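Local atomic coordinates of protein HTP-2 (Caenorhabditis elegans, PDB entry 4TZM), a protein that probably helps assemble the meiotic chromosome axis, its HORMA domain binding a closure motif of the axis protein HTP-3. Residues A99-V111 / A121-E133. Sequence-based numbering, arbitrary orientation.
Sequences ATKDGFLKEISLV and AIEVFSMKFIYFE
Tyr131 reaches from strand 123-133 across to the turn where helix 84-102 passes into strand 105-113, and its OH gives a 2.6 Å hydrogen bond to Leu105 O, in the carbonyl plane on a lone pair. With CG anti to its own carbonyl carbon (chi1 -62°), the ring lays one face against Gly103 CA, a CH-pi contact 3.9 Å from the centroid; Gly103 is the C-prime residue of the Schellman motif that ends the helix. The side chains of Thr100 and Tyr131 cross at about a right angle, Thr100 CG2 lying 3.6 Å from Tyr131 OH. A neighbouring ring, Phe129, has Thr100 CG2 over one face and Ile108 CG2 at its edge, while Leu105 CD2 comes obliquely to within 3.8 Å of Phe129 CE1. Antiparallel backbone pairing continues through Ile108-Met127 and Leu110-Phe125; Phe125 and Met127 pack on helix 35-56. On the other face Glu107 and Lys128 run alongside each other, OE1 4.3 Å from Lys128 NZ, beyond a salt bridge; Glu107 OE2 is hydrogen-bonded to Tyr221 OH. A phenylalanine in place of Tyr131 would probably leave Leu105 O without its hydroxyl mate. Tyr131 and Phe129 thus join this HORMA-domain hairpin to the helix end, the phenol pairing polar tip with apolar face.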
loop_
_atom_site.group_PDB
_atom_site.type_symbol
_atom_site.label_atom_id
_atom_site.label_comp_id
_atom_site.label_asym_id
_atom_site.label_seq_id
_atom_site.Cartn_x
_atom_site.Cartn_y
_atom_site.Cartn_z
ATOM N N ALA A 99 -7.506 5.359 8.134
ATOM C CA ALA A 99 -8.155 4.293 8.882
ATOM C C ALA A 99 -7.159 3.371 9.599
ATOM O O ALA A 99 -7.565 2.564 10.435
ATOM C CB ALA A 99 -9.050 3.481 7.960
ATOM N N THR A 100 -5.867 3.478 9.292
ATOM C CA THR A 100 -4.885 2.674 10.024
ATOM C C THR A 100 -4.583 3.307 11.380
ATOM O O THR A 100 -4.102 2.629 12.288
ATOM C CB THR A 100 -3.550 2.477 9.250
ATOM O OG1 THR A 100 -2.868 3.729 9.107
ATOM C CG2 THR A 100 -3.791 1.860 7.884
ATOM N N LYS A 101 -4.866 4.599 11.520
ATOM C CA LYS A 101 -4.693 5.270 12.807
ATOM C C LYS A 101 -5.714 4.751 13.806
ATOM O O LYS A 101 -5.382 4.444 14.951
ATOM C CB LYS A 101 -4.821 6.782 12.661
ATOM C CG LYS A 101 -3.739 7.381 11.796
ATOM C CD LYS A 101 -3.780 8.885 11.797
ATOM C CE LYS A 101 -2.526 9.428 11.153
ATOM N NZ LYS A 101 -2.639 10.877 10.843
ATOM N N ASP A 102 -6.959 4.652 13.360
ATOM C CA ASP A 102 -8.017 4.078 14.178
ATOM C C ASP A 102 -7.802 2.575 14.351
ATOM O O ASP A 102 -8.260 1.983 15.325
ATOM C CB ASP A 102 -9.387 4.347 13.552
ATOM C CG ASP A 102 -9.632 5.822 13.272
ATOM O OD1 ASP A 102 -8.663 6.547 12.965
ATOM O OD2 ASP A 102 -10.802 6.255 13.351
ATOM N N GLY A 103 -7.103 1.966 13.396
ATOM C CA GLY A 103 -6.858 0.535 13.412
ATOM C C GLY A 103 -8.006 -0.269 12.829
ATOM O O GLY A 103 -8.265 -1.391 13.262
ATOM N N PHE A 104 -8.681 0.295 11.831
ATOM C CA PHE A 104 -9.917 -0.291 11.318
ATOM C C PHE A 104 -9.768 -0.916 9.935
ATOM O O PHE A 104 -10.672 -1.608 9.464
ATOM C CB PHE A 104 -11.023 0.768 11.277
ATOM C CG PHE A 104 -11.454 1.255 12.633
ATOM C CD1 PHE A 104 -11.179 0.517 13.778
ATOM C CD2 PHE A 104 -12.145 2.448 12.763
ATOM C CE1 PHE A 104 -11.580 0.967 15.027
ATOM C CE2 PHE A 104 -12.549 2.904 14.008
ATOM C CZ PHE A 104 -12.266 2.163 15.140
ATOM N N LEU A 105 -8.634 -0.675 9.286
ATOM C CA LEU A 105 -8.416 -1.168 7.927
ATOM C C LEU A 105 -7.683 -2.508 7.909
ATOM O O LEU A 105 -6.558 -2.611 8.394
ATOM C CB LEU A 105 -7.631 -0.142 7.107
ATOM C CG LEU A 105 -7.429 -0.537 5.645
ATOM C CD1 LEU A 105 -8.761 -0.516 4.911
ATOM C CD2 LEU A 105 -6.415 0.371 4.970
ATOM N N LYS A 106 -8.323 -3.526 7.337
ATOM C CA LYS A 106 -7.732 -4.861 7.231
ATOM C C LYS A 106 -6.914 -5.019 5.945
ATOM O O LYS A 106 -5.762 -5.464 5.974
ATOM C CB LYS A 106 -8.830 -5.931 7.295
ATOM C CG LYS A 106 -8.366 -7.352 6.997
ATOM C CD LYS A 106 -7.459 -7.905 8.088
ATOM C CE LYS A 106 -7.092 -9.363 7.820
ATOM N NZ LYS A 106 -6.421 -9.555 6.500
ATOM N N GLU A 107 -7.514 -4.639 4.823
ATOM C CA GLU A 107 -6.880 -4.768 3.518
ATOM C C GLU A 107 -7.407 -3.726 2.543
ATOM O O GLU A 107 -8.613 -3.510 2.463
ATOM C CB GLU A 107 -7.121 -6.164 2.939
ATOM C CG GLU A 107 -6.682 -6.307 1.487
ATOM C CD GLU A 107 -7.002 -7.667 0.891
ATOM O OE1 GLU A 107 -7.415 -8.576 1.640
ATOM O OE2 GLU A 107 -6.838 -7.826 -0.337
ATOM N N ILE A 108 -6.514 -3.074 1.805
ATOM C CA ILE A 108 -6.947 -2.273 0.665
ATOM C C ILE A 108 -6.350 -2.845 -0.617
ATOM O O ILE A 108 -5.147 -3.109 -0.698
ATOM C CB ILE A 108 -6.573 -0.779 0.811
ATOM C CG1 ILE A 108 -6.936 -0.029 -0.473
ATOM C CG2 ILE A 108 -5.100 -0.605 1.148
ATOM C CD1 ILE A 108 -6.773 1.469 -0.390
ATOM N N SER A 109 -7.202 -3.060 -1.613
ATOM C CA SER A 109 -6.762 -3.681 -2.853
ATOM C C SER A 109 -7.124 -2.865 -4.085
ATOM O O SER A 109 -8.213 -2.286 -4.173
ATOM C CB SER A 109 -7.350 -5.089 -2.978
ATOM O OG SER A 109 -6.783 -5.961 -2.018
ATOM N N LEU A 110 -6.185 -2.813 -5.022
ATOM C CA LEU A 110 -6.451 -2.304 -6.356
ATOM C C LEU A 110 -6.932 -3.468 -7.213
ATOM O O LEU A 110 -6.175 -4.399 -7.483
ATOM C CB LEU A 110 -5.204 -1.664 -6.961
ATOM C CG LEU A 110 -5.351 -1.259 -8.426
ATOM C CD1 LEU A 110 -6.587 -0.390 -8.606
ATOM C CD2 LEU A 110 -4.112 -0.535 -8.920
ATOM N N VAL A 111 -8.191 -3.414 -7.633
ATOM C CA VAL A 111 -8.825 -4.543 -8.298
ATOM C C VAL A 111 -9.158 -4.249 -9.758
ATOM O O VAL A 111 -9.859 -3.285 -10.061
ATOM C CB VAL A 111 -10.111 -4.955 -7.556
ATOM C CG1 VAL A 111 -10.879 -5.999 -8.346
ATOM C CG2 VAL A 111 -9.775 -5.465 -6.163
ATOM N N ALA A 121 -11.864 -10.813 -10.238
ATOM C CA ALA A 121 -10.873 -9.944 -10.860
ATOM C C ALA A 121 -9.939 -10.701 -11.795
ATOM O O ALA A 121 -9.830 -11.926 -11.734
ATOM C CB ALA A 121 -10.070 -9.224 -9.795
ATOM N N ILE A 122 -9.268 -9.952 -12.665
ATOM C CA ILE A 122 -8.266 -10.511 -13.560
ATOM C C ILE A 122 -6.873 -10.105 -13.080
ATOM O O ILE A 122 -5.865 -10.659 -13.521
ATOM C CB ILE A 122 -8.478 -10.049 -15.018
ATOM C CG1 ILE A 122 -8.158 -8.559 -15.170
ATOM C CG2 ILE A 122 -9.905 -10.340 -15.466
ATOM C CD1 ILE A 122 -7.942 -8.125 -16.612
ATOM N N GLU A 123 -6.833 -9.136 -12.167
ATOM C CA GLU A 123 -5.584 -8.682 -11.558
ATOM C C GLU A 123 -5.850 -7.956 -10.239
ATOM O O GLU A 123 -6.744 -7.114 -10.159
ATOM C CB GLU A 123 -4.819 -7.767 -12.518
ATOM C CG GLU A 123 -3.478 -7.284 -11.990
ATOM C CD GLU A 123 -2.592 -6.716 -13.083
ATOM O OE1 GLU A 123 -2.012 -7.507 -13.861
ATOM O OE2 GLU A 123 -2.475 -5.477 -13.165
ATOM N N VAL A 124 -5.078 -8.288 -9.206
ATOM C CA VAL A 124 -5.237 -7.663 -7.894
ATOM C C VAL A 124 -3.900 -7.288 -7.259
ATOM O O VAL A 124 -2.990 -8.110 -7.178
ATOM C CB VAL A 124 -5.990 -8.586 -6.907
ATOM C CG1 VAL A 124 -5.977 -7.996 -5.505
ATOM C CG2 VAL A 124 -7.417 -8.821 -7.368
ATOM N N PHE A 125 -3.789 -6.042 -6.814
ATOM C CA PHE A 125 -2.676 -5.627 -5.970
ATOM C C PHE A 125 -3.197 -5.334 -4.568
ATOM O O PHE A 125 -3.921 -4.359 -4.363
ATOM C CB PHE A 125 -1.972 -4.403 -6.555
ATOM C CG PHE A 125 -1.073 -4.723 -7.712
ATOM C CD1 PHE A 125 -1.586 -4.834 -8.996
ATOM C CD2 PHE A 125 0.286 -4.919 -7.517
ATOM C CE1 PHE A 125 -0.756 -5.133 -10.067
ATOM C CE2 PHE A 125 1.122 -5.217 -8.581
ATOM C CZ PHE A 125 0.600 -5.324 -9.860
ATOM N N SER A 126 -2.834 -6.182 -3.609
ATOM C CA SER A 126 -3.408 -6.101 -2.268
ATOM C C SER A 126 -2.385 -5.713 -1.207
ATOM O O SER A 126 -1.228 -6.138 -1.251
ATOM C CB SER A 126 -4.055 -7.435 -1.891
ATOM O OG SER A 126 -3.104 -8.482 -1.887
ATOM N N MET A 127 -2.822 -4.894 -0.257
ATOM C CA MET A 127 -1.999 -4.536 0.890
ATOM C C MET A 127 -2.749 -4.862 2.183
ATOM O O MET A 127 -3.703 -4.175 2.549
ATOM C CB MET A 127 -1.613 -3.053 0.839
ATOM C CG MET A 127 -0.517 -2.662 1.827
ATOM S SD MET A 127 0.109 -0.979 1.605
ATOM C CE MET A 127 0.369 -0.934 -0.164
ATOM N N LYS A 128 -2.318 -5.923 2.861
ATOM C CA LYS A 128 -2.984 -6.386 4.077
ATOM C C LYS A 128 -2.222 -5.941 5.316
ATOM O O LYS A 128 -0.993 -5.931 5.328
ATOM C CB LYS A 128 -3.127 -7.909 4.067
ATOM C CG LYS A 128 -3.968 -8.446 2.918
ATOM C CD LYS A 128 -3.915 -9.965 2.853
ATOM C CE LYS A 128 -4.773 -10.499 1.715
ATOM N NZ LYS A 128 -4.740 -11.986 1.623
ATOM N N PHE A 129 -2.956 -5.587 6.364
ATOM C CA PHE A 129 -2.345 -4.949 7.521
ATOM C C PHE A 129 -2.414 -5.793 8.796
ATOM O O PHE A 129 -3.279 -6.656 8.950
ATOM C CB PHE A 129 -2.996 -3.577 7.751
ATOM C CG PHE A 129 -2.698 -2.581 6.660
ATOM C CD1 PHE A 129 -3.503 -2.499 5.532
ATOM C CD2 PHE A 129 -1.599 -1.738 6.756
ATOM C CE1 PHE A 129 -3.220 -1.590 4.522
ATOM C CE2 PHE A 129 -1.312 -0.827 5.753
ATOM C CZ PHE A 129 -2.122 -0.754 4.636
ATOM N N ILE A 130 -1.461 -5.548 9.689
ATOM C CA ILE A 130 -1.457 -6.135 11.021
ATOM C C ILE A 130 -1.199 -5.021 12.016
ATOM O O ILE A 130 -0.319 -4.187 11.808
ATOM C CB ILE A 130 -0.379 -7.228 11.182
ATOM C CG1 ILE A 130 -0.568 -8.333 10.142
ATOM C CG2 ILE A 130 -0.408 -7.814 12.594
ATOM C CD1 ILE A 130 0.544 -9.360 10.130
ATOM N N TYR A 131 -1.973 -5.000 13.093
ATOM C CA TYR A 131 -1.825 -3.974 14.107
ATOM C C TYR A 131 -1.173 -4.571 15.347
ATOM O O TYR A 131 -1.472 -5.702 15.725
ATOM C CB TYR A 131 -3.188 -3.353 14.419
ATOM C CG TYR A 131 -3.785 -2.670 13.208
ATOM C CD1 TYR A 131 -3.422 -1.372 12.876
ATOM C CD2 TYR A 131 -4.681 -3.334 12.375
ATOM C CE1 TYR A 131 -3.948 -0.745 11.764
ATOM C CE2 TYR A 131 -5.210 -2.711 11.257
ATOM C CZ TYR A 131 -4.839 -1.416 10.958
ATOM O OH TYR A 131 -5.358 -0.781 9.848
ATOM N N PHE A 132 -0.253 -3.831 15.956
ATOM C CA PHE A 132 0.428 -4.319 17.150
ATOM C C PHE A 132 0.103 -3.469 18.367
ATOM O O PHE A 132 -0.251 -2.291 18.254
ATOM C CB PHE A 132 1.943 -4.356 16.943
ATOM C CG PHE A 132 2.393 -5.354 15.916
ATOM C CD1 PHE A 132 2.396 -5.026 14.567
ATOM C CD2 PHE A 132 2.825 -6.619 16.297
ATOM C CE1 PHE A 132 2.815 -5.942 13.614
ATOM C CE2 PHE A 132 3.244 -7.542 15.349
ATOM C CZ PHE A 132 3.240 -7.201 14.006
ATOM N N GLU A 133 0.237 -4.088 19.531
ATOM C CA GLU A 133 -0.004 -3.430 20.804
ATOM C C GLU A 133 1.167 -3.719 21.730
ATOM O O GLU A 133 2.083 -4.453 21.352
ATOM C CB GLU A 133 -1.309 -3.924 21.419
ATOM C CG GLU A 133 -1.275 -5.402 21.773
ATOM C CD GLU A 133 -2.647 -6.036 21.763
ATOM O OE1 GLU A 133 -3.640 -5.299 21.592
ATOM O OE2 GLU A 133 -2.732 -7.273 21.922
HETATM O O HOH W 1 -3.285 -9.452 7.643
#